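Local coordinates for protein geranyltranstransferase (Legionella pneumophila subsp. pneumophila, PDB 3LOM) that probably catalyses the magnesium-dependent condensation of short isoprenoid diphosphates into farnesyl diphosphate, with geranylgeranyl diphosphate as a possible further product, at residues His43-Ser48 and Thr82-Leu87; Glu21-Gln26 and Ile75-Glu80; Leu215-Lys220 and Tyr274-Asp279; Val58-Asp63 and Ala288-Glu293. All coordinates share one frame; numbering follows the deposited sequence.

Interaction 1 (His43-Ser48 and Thr82-Leu87)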
# COMPACT_ATOMS: atom_id res chain seq x y z
N HIS A 43 -4.53 -5.84 -15.58
CA HIS A 43 -3.88 -6.35 -16.77
C HIS A 43 -3.64 -5.27 -17.81
O HIS A 43 -2.63 -5.29 -18.50
CB HIS A 43 -4.69 -7.51 -17.37
CG HIS A 43 -4.52 -8.80 -16.62
ND1 HIS A 43 -5.42 -9.23 -15.67
CD2 HIS A 43 -3.54 -9.73 -16.67
CE1 HIS A 43 -5.00 -10.38 -15.17
NE2 HIS A 43 -3.87 -10.71 -15.76
N TYR A 44 -4.56 -4.31 -17.91
CA TYR A 44 -4.38 -3.17 -18.82
C TYR A 44 -3.18 -2.31 -18.43
O TYR A 44 -2.37 -1.90 -19.28
CB TYR A 44 -5.64 -2.30 -18.88
CG TYR A 44 -5.49 -1.11 -19.81
CD1 TYR A 44 -5.62 -1.27 -21.19
CD2 TYR A 44 -5.22 0.17 -19.31
CE1 TYR A 44 -5.48 -0.20 -22.05
CE2 TYR A 44 -5.07 1.26 -20.17
CZ TYR A 44 -5.20 1.06 -21.54
OH TYR A 44 -5.07 2.11 -22.41
N ALA A 45 -3.08 -2.04 -17.13
CA ALA A 45 -2.05 -1.15 -16.62
C ALA A 45 -0.66 -1.79 -16.62
O ALA A 45 0.32 -1.15 -17.00
CB ALA A 45 -2.42 -0.68 -15.23
N LEU A 46 -0.58 -3.06 -16.22
CA LEU A 46 0.70 -3.75 -16.03
C LEU A 46 1.47 -4.19 -17.28
O LEU A 46 2.66 -4.47 -17.20
CB LEU A 46 0.53 -4.97 -15.12
CG LEU A 46 0.73 -4.77 -13.62
CD1 LEU A 46 0.68 -6.12 -12.93
CD2 LEU A 46 2.05 -4.07 -13.31
N PHE A 47 0.80 -4.27 -18.43
CA PHE A 47 1.46 -4.81 -19.61
C PHE A 47 1.47 -3.83 -20.77
O PHE A 47 0.42 -3.38 -21.23
CB PHE A 47 0.86 -6.15 -20.03
CG PHE A 47 1.04 -7.23 -19.01
CD1 PHE A 47 0.02 -7.54 -18.12
CD2 PHE A 47 2.24 -7.93 -18.93
CE1 PHE A 47 0.19 -8.54 -17.16
CE2 PHE A 47 2.42 -8.94 -17.98
CZ PHE A 47 1.39 -9.24 -17.09
N SER A 48 2.69 -3.49 -21.20
CA SER A 48 2.89 -2.56 -22.30
C SER A 48 4.08 -2.99 -23.15
O SER A 48 4.79 -3.94 -22.80
CB SER A 48 3.12 -1.14 -21.77
OG SER A 48 2.00 -0.68 -21.03
N THR A 82 4.70 -1.69 -7.44
CA THR A 82 4.81 -0.40 -6.72
C THR A 82 4.97 0.77 -7.70
O THR A 82 4.20 1.72 -7.64
CB THR A 82 5.94 -0.40 -5.65
OG1 THR A 82 5.74 -1.48 -4.72
CG2 THR A 82 5.94 0.92 -4.86
N HIS A 83 5.93 0.66 -8.61
CA HIS A 83 6.13 1.70 -9.63
C HIS A 83 4.86 1.97 -10.43
O HIS A 83 4.48 3.13 -10.61
CB HIS A 83 7.29 1.31 -10.56
CG HIS A 83 7.55 2.29 -11.66
ND1 HIS A 83 7.78 3.63 -11.43
CD2 HIS A 83 7.64 2.13 -13.00
CE1 HIS A 83 7.99 4.25 -12.58
NE2 HIS A 83 7.91 3.36 -13.55
N CYS A 84 4.20 0.89 -10.87
CA CYS A 84 3.00 1.00 -11.70
C CYS A 84 1.84 1.66 -10.97
O CYS A 84 1.21 2.55 -11.55
CB CYS A 84 2.56 -0.37 -12.26
SG CYS A 84 1.22 -0.28 -13.47
N TYR A 85 1.58 1.25 -9.73
CA TYR A 85 0.57 1.93 -8.89
C TYR A 85 0.80 3.45 -8.85
O TYR A 85 -0.14 4.22 -9.07
CB TYR A 85 0.50 1.32 -7.48
CG TYR A 85 0.76 2.28 -6.31
CD1 TYR A 85 -0.15 3.30 -5.98
CD2 TYR A 85 1.92 2.16 -5.55
CE1 TYR A 85 0.12 4.17 -4.93
CE2 TYR A 85 2.18 3.01 -4.50
CZ TYR A 85 1.28 4.01 -4.19
OH TYR A 85 1.56 4.86 -3.14
N SER A 86 2.04 3.86 -8.60
CA SER A 86 2.32 5.29 -8.51
C SER A 86 2.07 6.01 -9.82
O SER A 86 1.54 7.12 -9.80
CB SER A 86 3.73 5.55 -7.97
OG SER A 86 4.72 5.45 -8.98
N LEU A 87 2.41 5.39 -10.95
CA LEU A 87 2.17 6.01 -12.26
C LEU A 87 0.67 6.20 -12.54
O LEU A 87 0.27 7.25 -13.04
CB LEU A 87 2.80 5.18 -13.39
CG LEU A 87 4.31 5.02 -13.48
CD1 LEU A 87 4.63 3.99 -14.56
CD2 LEU A 87 5.02 6.33 -13.78

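Interaction 2 (Glu21-Gln26 and Ile75-Glu80)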
# COMPACT_ATOMS: atom_id res chain seq x y z
N GLU A 21 7.58 -10.29 -17.55
CA GLU A 21 6.19 -10.23 -18.01
C GLU A 21 5.47 -11.57 -17.83
O GLU A 21 4.30 -11.61 -17.43
CB GLU A 21 6.13 -9.79 -19.47
CG GLU A 21 6.54 -8.34 -19.69
CD GLU A 21 6.57 -7.94 -21.15
OE1 GLU A 21 6.35 -8.81 -22.02
OE2 GLU A 21 6.81 -6.75 -21.44
N LEU A 22 6.19 -12.66 -18.10
CA LEU A 22 5.67 -14.02 -17.98
C LEU A 22 5.42 -14.35 -16.52
O LEU A 22 4.43 -15.02 -16.19
CB LEU A 22 6.67 -15.00 -18.59
CG LEU A 22 6.29 -16.04 -19.66
CD1 LEU A 22 5.22 -15.54 -20.64
CD2 LEU A 22 7.55 -16.47 -20.42
N TYR A 23 6.30 -13.87 -15.64
CA TYR A 23 6.14 -14.09 -14.20
C TYR A 23 4.97 -13.29 -13.63
O TYR A 23 4.30 -13.76 -12.71
CB TYR A 23 7.43 -13.80 -13.43
CG TYR A 23 7.34 -14.20 -11.97
CD1 TYR A 23 7.07 -13.25 -10.97
CD2 TYR A 23 7.49 -15.53 -11.58
CE1 TYR A 23 6.96 -13.63 -9.63
CE2 TYR A 23 7.38 -15.90 -10.25
CZ TYR A 23 7.12 -14.95 -9.29
OH TYR A 23 7.01 -15.32 -7.97
N LEU A 24 4.72 -12.10 -14.17
CA LEU A 24 3.59 -11.27 -13.73
C LEU A 24 2.23 -11.88 -14.10
O LEU A 24 1.32 -11.88 -13.27
CB LEU A 24 3.68 -9.84 -14.27
CG LEU A 24 4.23 -8.76 -13.33
CD1 LEU A 24 4.22 -7.40 -14.03
CD2 LEU A 24 3.44 -8.71 -12.02
N GLU A 25 2.11 -12.38 -15.33
CA GLU A 25 0.91 -13.07 -15.81
C GLU A 25 0.52 -14.23 -14.93
O GLU A 25 -0.63 -14.32 -14.49
CB GLU A 25 1.09 -13.59 -17.24
CG GLU A 25 0.47 -12.73 -18.31
CD GLU A 25 -1.02 -12.50 -18.09
OE1 GLU A 25 -1.83 -13.38 -18.41
OE2 GLU A 25 -1.36 -11.40 -17.62
N GLN A 26 1.48 -15.12 -14.68
CA GLN A 26 1.28 -16.29 -13.85
C GLN A 26 0.80 -15.88 -12.48
O GLN A 26 -0.21 -16.39 -11.99
CB GLN A 26 2.58 -17.11 -13.74
CG GLN A 26 2.92 -17.93 -14.98
CD GLN A 26 1.98 -19.11 -15.21
OE1 GLN A 26 1.66 -19.45 -16.35
NE2 GLN A 26 1.55 -19.75 -14.13
N ILE A 75 11.12 -10.09 -6.33
CA ILE A 75 11.54 -8.72 -5.96
C ILE A 75 11.22 -7.73 -7.07
O ILE A 75 10.65 -6.67 -6.81
CB ILE A 75 13.05 -8.65 -5.56
CG1 ILE A 75 13.32 -9.51 -4.31
CG2 ILE A 75 13.48 -7.19 -5.31
CD1 ILE A 75 14.77 -9.55 -3.86
N ALA A 76 11.54 -8.11 -8.31
CA ALA A 76 11.25 -7.32 -9.51
C ALA A 76 9.76 -7.12 -9.79
O ALA A 76 9.36 -6.10 -10.35
CB ALA A 76 11.93 -7.95 -10.71
N ALA A 77 8.94 -8.10 -9.42
CA ALA A 77 7.50 -8.02 -9.60
C ALA A 77 6.93 -6.99 -8.63
O ALA A 77 6.15 -6.12 -9.04
CB ALA A 77 6.84 -9.38 -9.38
N ALA A 78 7.33 -7.11 -7.37
CA ALA A 78 6.94 -6.18 -6.31
C ALA A 78 7.35 -4.74 -6.62
O ALA A 78 6.58 -3.81 -6.38
CB ALA A 78 7.53 -6.62 -5.01
N LEU A 79 8.54 -4.57 -7.17
CA LEU A 79 8.99 -3.25 -7.59
C LEU A 79 8.21 -2.65 -8.73
O LEU A 79 7.91 -1.46 -8.70
CB LEU A 79 10.45 -3.28 -8.00
CG LEU A 79 11.37 -2.53 -7.06
CD1 LEU A 79 12.73 -3.03 -7.36
CD2 LEU A 79 11.30 -1.02 -7.26
N GLU A 80 7.90 -3.46 -9.75
CA GLU A 80 7.10 -2.99 -10.87
C GLU A 80 5.68 -2.68 -10.45
O GLU A 80 5.13 -1.68 -10.90
CB GLU A 80 7.09 -3.95 -12.05
CG GLU A 80 7.69 -3.37 -13.33
CD GLU A 80 7.28 -1.93 -13.61
OE1 GLU A 80 8.17 -1.05 -13.59
OE2 GLU A 80 6.08 -1.69 -13.86

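Interaction 3 (Leu215-Lys220 and Tyr274-Asp279)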
# COMPACT_ATOMS: atom_id res chain seq x y z
N LEU A 215 27.19 -0.65 -5.27
CA LEU A 215 25.84 -0.70 -5.83
C LEU A 215 25.10 0.61 -5.53
O LEU A 215 24.56 1.25 -6.44
CB LEU A 215 25.06 -1.90 -5.29
CG LEU A 215 25.50 -3.30 -5.75
CD1 LEU A 215 24.68 -4.37 -5.06
CD2 LEU A 215 25.40 -3.47 -7.27
N ARG A 216 25.14 1.01 -4.25
CA ARG A 216 24.57 2.26 -3.76
C ARG A 216 24.99 3.51 -4.54
O ARG A 216 24.16 4.38 -4.80
CB ARG A 216 24.87 2.43 -2.27
CG ARG A 216 24.02 1.53 -1.39
CD ARG A 216 24.62 1.30 -0.01
NE ARG A 216 23.76 0.41 0.77
CZ ARG A 216 24.05 -0.05 1.99
NH1 ARG A 216 25.19 0.28 2.59
NH2 ARG A 216 23.20 -0.85 2.61
N THR A 217 26.25 3.56 -4.94
CA THR A 217 26.76 4.66 -5.77
C THR A 217 26.17 4.60 -7.18
O THR A 217 25.68 5.62 -7.69
CB THR A 217 28.31 4.68 -5.80
OG1 THR A 217 28.81 4.74 -4.46
CG2 THR A 217 28.84 5.88 -6.58
N TYR A 218 26.20 3.42 -7.80
CA TYR A 218 25.55 3.23 -9.11
C TYR A 218 24.09 3.66 -9.05
O TYR A 218 23.65 4.45 -9.88
CB TYR A 218 25.68 1.78 -9.62
CG TYR A 218 25.06 1.58 -10.99
CD1 TYR A 218 25.74 1.96 -12.15
CD2 TYR A 218 23.78 1.03 -11.13
CE1 TYR A 218 25.16 1.79 -13.41
CE2 TYR A 218 23.20 0.86 -12.39
CZ TYR A 218 23.90 1.24 -13.52
OH TYR A 218 23.32 1.07 -14.75
N GLY A 219 23.36 3.15 -8.05
CA GLY A 219 21.96 3.50 -7.81
C GLY A 219 21.60 4.97 -7.64
O GLY A 219 20.61 5.43 -8.21
N LYS A 220 22.39 5.69 -6.84
CA LYS A 220 22.15 7.13 -6.61
C LYS A 220 22.34 7.92 -7.88
O LYS A 220 21.52 8.77 -8.22
CB LYS A 220 23.09 7.68 -5.53
CG LYS A 220 22.64 7.40 -4.11
CD LYS A 220 23.79 7.53 -3.12
CE LYS A 220 23.48 6.82 -1.81
NZ LYS A 220 24.71 6.58 -1.00
N TYR A 274 26.88 9.69 -15.40
CA TYR A 274 26.98 8.38 -16.04
C TYR A 274 28.38 7.78 -15.91
O TYR A 274 28.51 6.58 -15.70
CB TYR A 274 26.57 8.43 -17.52
CG TYR A 274 25.12 8.07 -17.76
CD1 TYR A 274 24.65 6.79 -17.46
CD2 TYR A 274 24.23 8.99 -18.29
CE1 TYR A 274 23.32 6.45 -17.68
CE2 TYR A 274 22.90 8.66 -18.51
CZ TYR A 274 22.45 7.39 -18.20
OH TYR A 274 21.13 7.05 -18.41
N GLN A 275 29.40 8.63 -16.05
CA GLN A 275 30.80 8.23 -15.91
C GLN A 275 31.08 7.69 -14.51
O GLN A 275 31.73 6.66 -14.37
CB GLN A 275 31.72 9.41 -16.24
CG GLN A 275 33.17 9.06 -16.55
CD GLN A 275 34.08 9.04 -15.32
OE1 GLN A 275 35.05 8.28 -15.27
NE2 GLN A 275 33.76 9.88 -14.34
N ILE A 276 30.56 8.39 -13.50
CA ILE A 276 30.68 7.96 -12.10
C ILE A 276 29.95 6.63 -11.91
O ILE A 276 30.45 5.73 -11.22
CB ILE A 276 30.17 9.06 -11.10
CG1 ILE A 276 30.97 10.37 -11.22
CG2 ILE A 276 30.17 8.57 -9.65
CD1 ILE A 276 32.49 10.24 -11.05
N ALA A 277 28.79 6.50 -12.55
CA ALA A 277 28.01 5.26 -12.52
C ALA A 277 28.75 4.07 -13.15
O ALA A 277 28.80 2.99 -12.56
CB ALA A 277 26.64 5.46 -13.17
N MET A 278 29.35 4.30 -14.33
CA MET A 278 30.20 3.31 -15.03
C MET A 278 31.35 2.80 -14.15
O MET A 278 31.54 1.59 -14.00
CB MET A 278 30.81 3.92 -16.29
CG MET A 278 29.84 4.23 -17.41
SD MET A 278 29.10 2.77 -18.14
CE MET A 278 28.46 3.51 -19.63
N ASP A 279 32.09 3.74 -13.57
CA ASP A 279 33.29 3.47 -12.78
C ASP A 279 33.03 2.76 -11.45
O ASP A 279 33.95 2.20 -10.85
CB ASP A 279 34.05 4.77 -12.52
CG ASP A 279 34.77 5.30 -13.76
OD1 ASP A 279 34.26 5.13 -14.89
OD2 ASP A 279 35.85 5.89 -13.59

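Interaction 4 (Val58-Asp63 and Ala288-Glu293)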
# COMPACT_ATOMS: atom_id res chain seq x y z
N VAL A 58 17.08 -4.96 -10.98
CA VAL A 58 16.98 -6.06 -10.02
C VAL A 58 17.65 -7.35 -10.51
O VAL A 58 18.40 -7.99 -9.75
CB VAL A 58 15.50 -6.33 -9.65
CG1 VAL A 58 15.31 -7.65 -8.92
CG2 VAL A 58 14.99 -5.21 -8.80
N TYR A 59 17.41 -7.71 -11.77
CA TYR A 59 17.99 -8.92 -12.35
C TYR A 59 19.50 -8.82 -12.49
O TYR A 59 20.22 -9.74 -12.14
CB TYR A 59 17.35 -9.26 -13.70
CG TYR A 59 15.97 -9.87 -13.59
CD1 TYR A 59 15.74 -11.00 -12.80
CD2 TYR A 59 14.89 -9.33 -14.29
CE1 TYR A 59 14.48 -11.56 -12.69
CE2 TYR A 59 13.62 -9.90 -14.19
CZ TYR A 59 13.42 -11.01 -13.39
OH TYR A 59 12.17 -11.57 -13.29
N LEU A 60 19.96 -7.68 -13.00
CA LEU A 60 21.38 -7.46 -13.26
C LEU A 60 22.22 -7.28 -12.00
O LEU A 60 23.35 -7.78 -11.93
CB LEU A 60 21.57 -6.28 -14.22
CG LEU A 60 21.10 -6.54 -15.65
CD1 LEU A 60 21.43 -5.37 -16.55
CD2 LEU A 60 21.73 -7.82 -16.18
N ALA A 61 21.67 -6.58 -11.01
CA ALA A 61 22.32 -6.42 -9.71
C ALA A 61 22.29 -7.72 -8.93
O ALA A 61 23.22 -8.01 -8.17
CB ALA A 61 21.67 -5.30 -8.91
N GLY A 62 21.22 -8.48 -9.11
CA GLY A 62 21.07 -9.78 -8.45
C GLY A 62 22.04 -10.83 -8.96
O GLY A 62 22.48 -11.69 -8.20
N ASP A 63 22.38 -10.74 -10.25
CA ASP A 63 23.38 -11.58 -10.88
C ASP A 63 24.78 -11.31 -10.34
O ASP A 63 25.55 -12.25 -10.11
CB ASP A 63 23.39 -11.37 -12.39
CG ASP A 63 22.51 -12.36 -13.13
OD1 ASP A 63 21.74 -13.10 -12.47
OD2 ASP A 63 22.59 -12.41 -14.37
N ALA A 288 30.25 -7.54 -14.74
CA ALA A 288 29.30 -6.43 -14.83
C ALA A 288 29.04 -5.94 -16.25
O ALA A 288 28.29 -4.97 -16.43
CB ALA A 288 29.77 -5.27 -13.95
N ALA A 289 29.62 -6.61 -17.24
CA ALA A 289 29.56 -6.17 -18.65
C ALA A 289 28.14 -6.09 -19.22
O ALA A 289 27.89 -5.33 -20.17
CB ALA A 289 30.43 -7.05 -19.53
N ALA A 290 27.23 -6.86 -18.63
CA ALA A 290 25.81 -6.81 -18.97
C ALA A 290 25.20 -5.48 -18.54
O ALA A 290 24.53 -4.81 -19.33
CB ALA A 290 25.07 -7.98 -18.31
N LEU A 291 25.47 -5.09 -17.29
CA LEU A 291 24.95 -3.85 -16.72
C LEU A 291 25.58 -2.61 -17.33
O LEU A 291 24.91 -1.59 -17.50
CB LEU A 291 25.13 -3.86 -15.19
CG LEU A 291 24.54 -2.73 -14.33
CD1 LEU A 291 23.11 -2.36 -14.72
CD2 LEU A 291 24.61 -3.12 -12.86
N ILE A 292 26.87 -2.70 -17.67
CA ILE A 292 27.62 -1.61 -18.29
C ILE A 292 27.06 -1.27 -19.68
O ILE A 292 26.92 -0.10 -20.04
CB ILE A 292 29.14 -1.92 -18.33
CG1 ILE A 292 29.72 -1.94 -16.91
CG2 ILE A 292 29.91 -0.92 -19.19
CD1 ILE A 292 30.96 -2.80 -16.74
N GLU A 293 26.73 -2.32 -20.44
CA GLU A 293 26.13 -2.16 -21.77
C GLU A 293 24.73 -1.54 -21.68
O GLU A 293 24.37 -0.70 -22.50
CB GLU A 293 26.09 -3.50 -22.51
CG GLU A 293 26.25 -3.40 -24.04
CD GLU A 293 24.99 -2.93 -24.76
OE1 GLU A 293 23.89 -3.42 -24.42
OE2 GLU A 293 25.11 -2.08 -25.67

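Interaction 1 (His43-Ser48 and Thr82-Leu87)
C84 lays its CB and SG against L46 and A45, a small contact, mostly apolar, in the all-helical isoprenoid synthase fold, where the last turn of helix 36-46 meets the long helix 69-91. A chi1 of -172° turns the sulfur away from its own backbone N and carries SG across the gap to the neighbouring helix. There it lies 3.7 Å from A45 O, with A45 CB a little farther off. L46 CD2 is 3.9 Å from C84 SG. The same methyl also sits 3.9 Å from C84 CB, so it touches both side-chain atoms of the cysteine. M123 of helix 113-135 packs on both L46 and C84 and adds a third helix to the group.

Each helix leads on to a family signature. Helix 36-46 runs to the Gly-Gly-Lys-Arg sequence, and helix 69-91 ends in the first aspartate-rich motif; in relatives these bind diphosphate and magnesium. K104 ties down the exit from the first helix, hydrogen-bonding to Y44 O and S48 OG. Within helix 69-91, H83 O accepts two bonds, from L87 N and from the hydroxyl of S86, whose OG lies 2.8 Å from H83 O and 23° off the carbonyl plane.

Interaction 2 (Glu21-Gln26 and Ile75-Glu80)
A chi1 of -172° swings the Y23 ring out beside its own carbonyl carbon, from helix 5-28 toward helix 69-91, and presents one ring edge to A77. L24 follows with an extended chi2 of -179° but a chi1 of -99°, well off the usual staggered value, which brings its CD2 methyl to the same alanine. This is helix-on-helix packing in the isoprenoid synthase fold, joining the first helix of the chain to one of the long helices of the bundle.

A77 is the shared target. Its methyl group lies near the plane of the Y23 ring, so the tyrosine meets it with an edge and not a face: Y23 CD1 is 4.2 Å from A77 CB. The alanine being short, the two backbones come near each other, with 6.6 Å between L24 CA and A77 CA. No hydrogen bond crosses between the two segments, and the closest contacts are all between apolar atoms.

Other neighbours add to the packing. Y23 OH has a weak hydrogen bond to R134 at the far end of the ring, while F47 and L46 pack on L24 from the region of helix 36-46. On helix 69-91 the adjacent alanines serve other directions: A76 rests on P55 and V58 of helix 53-64, and A78 points its methyl away from Y23 and L24. Both helices stay regular here, with E25 N bonded to E21 O and L79 N to I75 O. On the leucine side, L24 CD2 stands 4.4 Å from A77 CB.

Interaction 3 (Leu215-Lys220 and Tyr274-Asp279)
Y218 sets the edge of its ring against A277, meeting both its carbonyl oxygen and its methyl, in the C-terminal half of the isoprenoid synthase bundle, where helix 209-236 meets helix 263-279. Y218 CD1 lies 3.3 Å from A277 O, which is close to the ring plane. The same ring carbon, Y218 CD1, is 3.8 Å from A277 CB, and the adjacent CE1 also touches that methyl. A polarised aromatic C-H edge is thus turned to a backbone carbonyl, a pairing that is probably mildly favourable, although no conventional hydrogen bond spans the two segments.

The helices are very close at this point, Y218 CA lying 4.7 Å from A277 CA. The tyrosine's chi1 of -178° lets the ring run along the flank of the alanine without driving the helices apart. Beside it, a looser methyl-to-methyl touch joins T217 CG2 to I276 CG2 at 4.3 Å. The hydroxyl of T217 turns to S213 O within its own helix, leaving the methyl for the interface.

A second shell positions the tyrosine. Its OH is hydrogen-bonded to T295 OG1 of helix 289-303 and L291 packs there too, so the hydroxyl end is held by a bond and by packing; L281 also rests on the side chain. One turn before A277, Y274 is fixed in a similar way: its OH bonds to Q229 OE1, and its ring lies against I222, V225 and F226. Helix 263-279, which carries Y274 and A277, is regular here, with M278 N 2.8 Å from Y274 O.

Interaction 4 (Val58-Asp63 and Ala288-Glu293)
Two helices approach to 6.1 Å between L60 CA and L291 CA, the second having begun only two residues earlier, at A289. L60 carries most of this contact. Its chi1 of -69° sends the branch toward the other helix, where its two methyls divide the work. CD1 of L60 reaches the backbone itself, 3.8 Å from L291 CA, and also lies 3.9 Å from L291 CD1. The other methyl, L60 CD2, rests 4.0 Å from A290 CB.

L291 extends its side chain toward helix 53-64, and the two leucine side chains cross obliquely. The result is wholly apolar packing, with no hydrogen bond between the segments. It ties an early helix of the isoprenoid synthase fold to the first turn of the last one.

Around this point, L57 and L64 of helix 53-64 also pack on L291, one on each side of L60 in sequence. Helix 5-28 closes another side, with Y16 on L60 and N9 on A290, and Y16 OH hydrogen-bonds to D63 OD2. Helix 53-64 itself is wedged among further neighbours, V58 packing on helix 69-91 through L72 and on helix 178-201 through C196 and V200.

Four small helix-to-helix contacts together illustrate how an all-helical enzyme is knitted from end to end. Interactions 1 and 2 share helix 69-91, have centres 11 Å apart and touch where F47 meets E21. Interaction 4 meets interaction 2 where L79 packs on V58, and interaction 3 where M278 packs on I292. The chain of touching contacts therefore runs 1, 2, 4, 3, although interactions 1 and 3 lie about 27 Å apart between centres, on opposite sides of the chain's centre. Along the sequence, interactions 1, 2 and 4 interleave, while both segments of interaction 3 fall between those of interaction 4. Interaction 4 brings the last helix, 289-303, back to the early helix 53-64.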